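PDB 4TXD: Csc2 from Thermofilum pendens, which probably binds crRNA as the Cas7-family, RRM-like backbone subunit of a type I-D CRISPR interference complex. Local coordinates for residues C168-E180 and G188-D200. Numbering follows the deposited sequence. Where two conformers were deposited one is given.
Sequences CPHCTIFGAALTE and GLSIGIKTRVRFD. With ZN (zinc ion), chain B.
A176 and I193 exchange two backbone hydrogen bonds, and L178 and I191 do the same two residues further along, pairing strand 176-178 antiparallel with strand 191-193 (166° between their directions). A177 and G192 form the non-hydrogen-bonded pair between them. Where helix 169-174 ends, the C=O groups of T172 and I173, in its last turn, accept from R196. Its backbone N meets I173 O at 3.0 Å, almost head-on, while NH2 reaches T172 O at 2.8 Å from above the carbonyl plane, though the oxygen lies in the plane of the guanidinium. A bend at chi3 (-66°) brings the edge of the guanidinium to T172 O, and NH1 forms a salt bridge with E254. One water joins NE to T172 O and K194 O; a second links NH2 to T172 OG1, which also bonds S351. Helix and two-stranded sheet form a zinc-binding element, consistent with an insertion into the RRM-like fold, whose main sheet strand 197-204 enters: C168 and C171, spaced as CxxC, hold the zinc ion through SG at 2.2 and 2.4 Å, and C146 and D165 complete the site. C168 also N-caps the helix, its SG accepting a weak bond from C171 N. G175, with positive phi, leads straight from this helix into the hairpin, its CA 3.0 Å from I193 O. Apolar contacts flank the polar grip. I193 sets CD1 against L178 CD1 (3.9 Å), on the face that helix 343-365 covers through M358 and V362, and its CG2 packs against the T172 carbonyl oxygen and G175 CA. At the other end, V197 sets CG2 against I173 CG2 (3.6 Å) and CB beside F174 CE1, while I173 CG2 sits over the centre of the F174 ring; helices 94-115 and 252-263 close around this cluster.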
ATOM      1  N   CYS A 168       2.145   8.342 -12.552  1.00 26.04           N
ATOM      2  CA  CYS A 168       2.474   8.812 -11.235  1.00 22.43           C
ATOM      3  C   CYS A 168       2.839   7.675 -10.301  1.00 27.54           C
ATOM      4  O   CYS A 168       2.592   6.552 -10.569  1.00 23.31           O
ATOM      5  CB  CYS A 168       1.360   9.665 -10.676  1.00 24.52           C
ATOM      6  SG  CYS A 168       0.078   8.778  -9.813  1.00 28.25           S
ATOM      7  N   PRO A 169       3.529   8.098  -9.159  1.00 24.01           N
ATOM      8  CA  PRO A 169       3.944   7.011  -8.280  1.00 21.92           C
ATOM      9  C   PRO A 169       2.843   6.058  -7.808  1.00 21.78           C
ATOM     10  O   PRO A 169       3.104   4.921  -7.686  1.00 23.52           O
ATOM     11  CB  PRO A 169       4.547   7.735  -7.091  1.00 25.12           C
ATOM     12  CG  PRO A 169       5.158   8.945  -7.659  1.00 23.60           C
ATOM     13  CD  PRO A 169       4.105   9.405  -8.560  1.00 19.48           C
ATOM     14  N   HIS A 170       1.651   6.526  -7.553  1.00 18.66           N
ATOM     15  CA  HIS A 170       0.646   5.613  -7.079  1.00 25.31           C
ATOM     16  C   HIS A 170       0.203   4.673  -8.184  1.00 24.21           C
ATOM     17  O   HIS A 170      -0.014   3.545  -7.941  1.00 24.14           O
ATOM     18  CB  HIS A 170      -0.505   6.305  -6.352  1.00 24.19           C
ATOM     19  CG  HIS A 170      -1.704   6.546  -7.185  1.00 26.92           C
ATOM     20  ND1 HIS A 170      -2.598   5.559  -7.500  1.00 35.44           N
ATOM     21  CD2 HIS A 170      -2.159   7.664  -7.778  1.00 35.30           C
ATOM     22  CE1 HIS A 170      -3.555   6.055  -8.246  1.00 40.62           C
ATOM     23  NE2 HIS A 170      -3.307   7.332  -8.438  1.00 34.11           N
ATOM     24  N   CYS A 171       0.140   5.162  -9.401  1.00 22.02           N
ATOM     25  CA  CYS A 171      -0.176   4.302 -10.525  1.00 25.73           C
ATOM     26  C   CYS A 171       0.878   3.254 -10.779  1.00 20.38           C
ATOM     27  O   CYS A 171       0.565   2.130 -10.946  1.00 26.31           O
ATOM     28  CB  CYS A 171      -0.402   5.108 -11.789  1.00 29.47           C
ATOM     29  SG  CYS A 171      -1.935   6.010 -11.876  1.00 27.70           S
ATOM     30  N   THR A 172       2.127   3.653 -10.793  1.00 19.15           N
ATOM     31  CA  THR A 172       3.185   2.747 -11.142  1.00 19.93           C
ATOM     32  C   THR A 172       3.495   1.747 -10.056  1.00 22.52           C
ATOM     33  O   THR A 172       3.905   0.663 -10.317  1.00 23.94           O
ATOM     34  CB  THR A 172       4.452   3.484 -11.588  1.00 24.01           C
ATOM     35  OG1 THR A 172       4.953   4.261 -10.528  1.00 23.50           O
ATOM     36  CG2 THR A 172       4.145   4.370 -12.736  1.00 22.02           C
ATOM     37  N   ILE A 173       3.282   2.136  -8.823  1.00 21.34           N
ATOM     38  CA  ILE A 173       3.612   1.243  -7.720  1.00 19.47           C
ATOM     39  C   ILE A 173       2.466   0.268  -7.434  1.00 19.41           C
ATOM     40  O   ILE A 173       2.688  -0.935  -7.279  1.00 20.71           O
ATOM     41  CB  ILE A 173       3.941   2.038  -6.427  1.00 21.80           C
ATOM     42  CG1 ILE A 173       5.292   2.754  -6.577  1.00 24.36           C
ATOM     43  CG2 ILE A 173       3.994   1.107  -5.225  1.00 22.94           C
ATOM     44  CD1 ILE A 173       5.537   3.802  -5.499  1.00 22.33           C
ATOM     45  N   PHE A 174       1.246   0.789  -7.360  1.00 18.67           N
ATOM     46  CA  PHE A 174       0.110  -0.030  -6.963  1.00 19.58           C
ATOM     47  C   PHE A 174      -0.687  -0.573  -8.148  1.00 19.59           C
ATOM     48  O   PHE A 174      -1.624  -1.363  -7.968  1.00 21.01           O
ATOM     49  CB  PHE A 174      -0.807   0.763  -6.027  1.00 22.04           C
ATOM     50  CG  PHE A 174      -0.154   1.119  -4.730  1.00 21.73           C
ATOM     51  CD1 PHE A 174       0.016   0.155  -3.743  1.00 23.51           C
ATOM     52  CD2 PHE A 174       0.309   2.410  -4.499  1.00 24.82           C
ATOM     53  CE1 PHE A 174       0.636   0.476  -2.528  1.00 24.25           C
ATOM     54  CE2 PHE A 174       0.930   2.747  -3.285  1.00 26.08           C
ATOM     55  CZ  PHE A 174       1.099   1.779  -2.302  1.00 24.69           C
ATOM     56  N   GLY A 175      -0.335  -0.136  -9.356  1.00 20.97           N
ATOM     57  CA  GLY A 175      -0.943  -0.704 -10.549  1.00 21.45           C
ATOM     58  C   GLY A 175      -2.063   0.075 -11.209  1.00 27.90           C
ATOM     59  O   GLY A 175      -2.695   0.948 -10.607  1.00 23.60           O
ATOM     60  N   ALA A 176      -2.328  -0.275 -12.466  1.00 23.88           N
ATOM     61  CA  ALA A 176      -3.335   0.410 -13.263  1.00 23.46           C
ATOM     62  C   ALA A 176      -3.628  -0.381 -14.524  1.00 23.75           C
ATOM     63  O   ALA A 176      -2.769  -1.118 -15.022  1.00 23.07           O
ATOM     64  CB  ALA A 176      -2.870   1.831 -13.627  1.00 23.24           C
ATOM     65  N   ALA A 177      -4.841  -0.220 -15.035  1.00 21.55           N
ATOM     66  CA  ALA A 177      -5.218  -0.795 -16.322  1.00 25.39           C
ATOM     67  C   ALA A 177      -5.201   0.327 -17.358  1.00 26.06           C
ATOM     68  O   ALA A 177      -6.044   1.225 -17.320  1.00 26.92           O
ATOM     69  CB  ALA A 177      -6.586  -1.457 -16.242  1.00 24.76           C
ATOM     70  N   LEU A 178      -4.206   0.307 -18.241  1.00 22.48           N
ATOM     71  CA  LEU A 178      -4.007   1.403 -19.194  1.00 21.06           C
ATOM     72  C   LEU A 178      -4.461   1.041 -20.606  1.00 27.18           C
ATOM     73  O   LEU A 178      -4.361  -0.112 -21.031  1.00 22.91           O
ATOM     74  CB  LEU A 178      -2.536   1.831 -19.215  1.00 22.98           C
ATOM     75  CG  LEU A 178      -1.964   2.232 -17.851  1.00 25.78           C
ATOM     76  CD1 LEU A 178      -0.500   2.685 -17.991  1.00 26.41           C
ATOM     77  CD2 LEU A 178      -2.836   3.304 -17.196  1.00 21.96           C
ATOM     78  N   THR A 179      -4.983   2.038 -21.315  1.00 24.61           N
ATOM     79  CA  THR A 179      -5.450   1.877 -22.687  1.00 28.24           C
ATOM     80  C   THR A 179      -5.027   3.082 -23.517  1.00 29.31           C
ATOM     81  O   THR A 179      -4.240   3.926 -23.064  1.00 27.74           O
ATOM     82  CB  THR A 179      -6.986   1.751 -22.781  1.00 31.72           C
ATOM     83  OG1 THR A 179      -7.589   2.999 -22.412  1.00 28.61           O
ATOM     84  CG2 THR A 179      -7.522   0.629 -21.896  1.00 26.35           C
ATOM     85  N   GLU A 180      -5.582   3.179 -24.722  1.00 25.04           N
ATOM     86  CA  GLU A 180      -5.318   4.318 -25.588  1.00 25.85           C
ATOM     87  C   GLU A 180      -5.831   5.623 -24.967  1.00 28.01           C
ATOM     88  O   GLU A 180      -5.409   6.710 -25.351  1.00 30.69           O
ATOM     89  CB  GLU A 180      -5.954   4.106 -26.965  1.00 28.01           C
ATOM     90  CG  GLU A 180      -5.464   5.083 -28.017  1.00 28.43           C
ATOM     91  CD  GLU A 180      -6.166   4.894 -29.349  1.00 43.24           C
ATOM     92  OE1 GLU A 180      -7.043   4.004 -29.440  1.00 34.34           O
ATOM     93  OE2 GLU A 180      -5.833   5.630 -30.303  1.00 40.79           O
ATOM     94  N   GLY A 188      -5.222   0.001 -29.900  1.00 24.68           N
ATOM     95  CA  GLY A 188      -5.420  -1.430 -30.051  1.00 26.79           C
ATOM     96  C   GLY A 188      -4.770  -2.272 -28.961  1.00 29.08           C
ATOM     97  O   GLY A 188      -4.613  -3.477 -29.126  1.00 23.25           O
ATOM     98  N   LEU A 189      -4.398  -1.646 -27.845  1.00 24.95           N
ATOM     99  CA  LEU A 189      -3.670  -2.352 -26.790  1.00 23.58           C
ATOM    100  C   LEU A 189      -4.261  -2.126 -25.401  1.00 26.34           C
ATOM    101  O   LEU A 189      -4.747  -1.039 -25.100  1.00 23.13           O
ATOM    102  CB  LEU A 189      -2.215  -1.915 -26.770  1.00 19.67           C
ATOM    103  CG  LEU A 189      -1.328  -2.299 -27.959  1.00 18.05           C
ATOM    104  CD1 LEU A 189       0.083  -1.726 -27.765  1.00 22.19           C
ATOM    105  CD2 LEU A 189      -1.297  -3.827 -28.137  1.00 22.33           C
ATOM    106  N   SER A 190      -4.197  -3.155 -24.561  1.00 25.79           N
ATOM    107  CA  SER A 190      -4.516  -3.014 -23.142  1.00 23.84           C
ATOM    108  C   SER A 190      -3.286  -3.346 -22.335  1.00 17.82           C
ATOM    109  O   SER A 190      -2.788  -4.473 -22.377  1.00 20.64           O
ATOM    110  CB  SER A 190      -5.686  -3.915 -22.733  1.00 26.67           C
ATOM    111  OG  SER A 190      -6.851  -3.527 -23.415  1.00 30.98           O
ATOM    112  N   ILE A 191      -2.787  -2.353 -21.615  1.00 19.43           N
ATOM    113  CA  ILE A 191      -1.528  -2.492 -20.911  1.00 17.82           C
ATOM    114  C   ILE A 191      -1.809  -2.515 -19.411  1.00 24.64           C
ATOM    115  O   ILE A 191      -2.391  -1.573 -18.871  1.00 27.38           O
ATOM    116  CB  ILE A 191      -0.555  -1.344 -21.261  1.00 22.21           C
ATOM    117  CG1 ILE A 191      -0.346  -1.260 -22.779  1.00 23.91           C
ATOM    118  CG2 ILE A 191       0.753  -1.517 -20.529  1.00 23.95           C
ATOM    119  CD1 ILE A 191       0.164  -2.556 -23.415  1.00 21.76           C
ATOM    120  N   GLY A 192      -1.402  -3.589 -18.748  1.00 24.63           N
ATOM    121  CA  GLY A 192      -1.668  -3.730 -17.325  1.00 24.43           C
ATOM    122  C   GLY A 192      -0.417  -3.557 -16.491  1.00 27.30           C
ATOM    123  O   GLY A 192       0.618  -4.150 -16.771  1.00 23.85           O
ATOM    124  N   ILE A 193      -0.509  -2.714 -15.470  1.00 23.10           N
ATOM    125  CA  ILE A 193       0.526  -2.640 -14.450  1.00 23.43           C
ATOM    126  C   ILE A 193       0.001  -3.335 -13.200  1.00 26.07           C
ATOM    127  O   ILE A 193      -1.009  -2.913 -12.651  1.00 22.81           O
ATOM    128  CB  ILE A 193       0.893  -1.190 -14.082  1.00 23.17           C
ATOM    129  CG1 ILE A 193       1.214  -0.361 -15.333  1.00 21.73           C
ATOM    130  CG2 ILE A 193       2.052  -1.176 -13.092  1.00 19.54           C
ATOM    131  CD1 ILE A 193       1.526   1.087 -15.023  1.00 26.29           C
ATOM    132  N   LYS A 194       0.663  -4.404 -12.780  1.00 24.98           N
ATOM    133  CA  LYS A 194       0.272  -5.097 -11.555  0.66 21.14           C
ATOM    134  C   LYS A 194       0.989  -4.490 -10.355  1.00 19.14           C
ATOM    135  O   LYS A 194       2.114  -4.014 -10.464  1.00 21.26           O
ATOM    136  CB  LYS A 194       0.579  -6.593 -11.636  0.66 25.77           C
ATOM    137  CG  LYS A 194      -0.382  -7.384 -12.518  0.66 34.23           C
ATOM    138  CD  LYS A 194      -0.066  -8.871 -12.479  0.66 45.73           C
ATOM    139  CE  LYS A 194      -1.085  -9.646 -11.661  0.66 49.85           C
ATOM    140  NZ  LYS A 194      -2.426  -9.617 -12.308  0.66 44.69           N
ATOM    141  N   THR A 195       0.326  -4.508  -9.201  1.00 21.44           N
ATOM    142  CA  THR A 195       0.949  -3.942  -7.997  1.00 19.40           C
ATOM    143  C   THR A 195       2.265  -4.645  -7.618  1.00 21.44           C
ATOM    144  O   THR A 195       2.396  -5.875  -7.705  1.00 20.47           O
ATOM    145  CB  THR A 195      -0.028  -3.994  -6.787  1.00 20.68           C
ATOM    146  OG1 THR A 195       0.572  -3.333  -5.665  1.00 18.37           O
ATOM    147  CG2 THR A 195      -0.371  -5.447  -6.405  1.00 23.96           C
ATOM    148  N   ARG A 196       3.249  -3.849  -7.208  1.00 19.03           N
ATOM    149  CA  ARG A 196       4.508  -4.375  -6.700  1.00 20.40           C
ATOM    150  C   ARG A 196       4.465  -4.390  -5.165  1.00 20.63           C
ATOM    151  O   ARG A 196       5.446  -4.708  -4.499  1.00 22.05           O
ATOM    152  CB  ARG A 196       5.692  -3.538  -7.227  1.00 19.43           C
ATOM    153  CG  ARG A 196       6.237  -4.034  -8.592  1.00 21.14           C
ATOM    154  CD  ARG A 196       7.318  -3.093  -9.167  1.00 21.66           C
ATOM    155  NE  ARG A 196       6.734  -1.804  -9.504  1.00 22.91           N
ATOM    156  CZ  ARG A 196       7.369  -0.636  -9.479  1.00 20.64           C
ATOM    157  NH1 ARG A 196       8.654  -0.562  -9.139  1.00 21.17           N
ATOM    158  NH2 ARG A 196       6.698   0.457  -9.802  1.00 22.27           N
ATOM    159  N   VAL A 197       3.303  -4.038  -4.633  1.00 20.02           N
ATOM    160  CA  VAL A 197       3.023  -4.068  -3.188  1.00 19.69           C
ATOM    161  C   VAL A 197       1.834  -5.006  -2.963  1.00 19.34           C
ATOM    162  O   VAL A 197       0.698  -4.652  -3.265  1.00 21.82           O
ATOM    163  CB  VAL A 197       2.700  -2.655  -2.634  1.00 22.97           C
ATOM    164  CG1 VAL A 197       2.377  -2.699  -1.123  1.00 20.14           C
ATOM    165  CG2 VAL A 197       3.856  -1.688  -2.926  1.00 17.74           C
ATOM    166  N   ARG A 198       2.110  -6.221  -2.495  1.00 19.48           N
ATOM    167  CA  ARG A 198       1.070  -7.223  -2.286  0.57 22.16           C
ATOM    168  C   ARG A 198       0.743  -7.367  -0.800  1.00 17.83           C
ATOM    169  O   ARG A 198       1.594  -7.781  -0.021  1.00 22.10           O
ATOM    170  CB  ARG A 198       1.509  -8.580  -2.840  0.57 27.58           C
ATOM    171  CG  ARG A 198       1.560  -8.664  -4.353  0.57 31.49           C
ATOM    172  CD  ARG A 198       1.019 -10.009  -4.834  0.57 38.47           C
ATOM    173  NE  ARG A 198       2.010 -10.800  -5.559  0.57 46.82           N
ATOM    174  CZ  ARG A 198       2.649 -11.855  -5.057  0.57 49.15           C
ATOM    175  NH1 ARG A 198       2.413 -12.256  -3.813  0.57 29.40           N
ATOM    176  NH2 ARG A 198       3.529 -12.511  -5.800  0.57 51.90           N
ATOM    177  N   PHE A 199      -0.482  -7.046  -0.420  1.00 17.41           N
ATOM    178  CA  PHE A 199      -0.887  -7.161   0.985  1.00 18.88           C
ATOM    179  C   PHE A 199      -1.450  -8.535   1.325  1.00 18.31           C
ATOM    180  O   PHE A 199      -2.246  -9.083   0.559  1.00 22.59           O
ATOM    181  CB  PHE A 199      -1.948  -6.119   1.342  1.00 16.42           C
ATOM    182  CG  PHE A 199      -1.422  -4.724   1.475  1.00 21.87           C
ATOM    183  CD1 PHE A 199      -0.776  -4.318   2.636  1.00 20.54           C
ATOM    184  CD2 PHE A 199      -1.587  -3.809   0.439  1.00 20.17           C
ATOM    185  CE1 PHE A 199      -0.288  -3.018   2.768  1.00 26.02           C
ATOM    186  CE2 PHE A 199      -1.110  -2.510   0.558  1.00 21.68           C
ATOM    187  CZ  PHE A 199      -0.456  -2.109   1.720  1.00 23.44           C
ATOM    188  N   ASP A 200      -1.063  -9.063   2.487  1.00 18.79           N
ATOM    189  CA  ASP A 200      -1.863 -10.085   3.174  1.00 17.00           C
ATOM    190  C   ASP A 200      -3.145  -9.407   3.647  1.00 16.46           C
ATOM    191  O   ASP A 200      -3.203  -8.179   3.718  1.00 18.21           O
ATOM    192  CB  ASP A 200      -1.133 -10.666   4.398  1.00 17.27           C
ATOM    193  CG  ASP A 200      -0.004 -11.597   4.049  1.00 22.11           C
ATOM    194  OD1 ASP A 200       0.359 -11.731   2.863  1.00 21.51           O
ATOM    195  OD2 ASP A 200       0.544 -12.193   5.008  1.00 20.83           O
TER
HETATM  196 ZN    ZN B 401      -1.403   8.277 -11.357  0.82 27.41          ZN
HETATM  197  O   HOH W   1       7.497   3.136 -10.281  1.00 22.88           O
HETATM  198  O   HOH W   2       4.125  -2.129 -10.543  1.00 23.02           O
HETATM  199  O   HOH W   3      -6.659   0.719 -26.068  1.00 28.45           O
HETATM  200  O   HOH W   4      -7.328   1.476 -28.621  1.00 29.80           O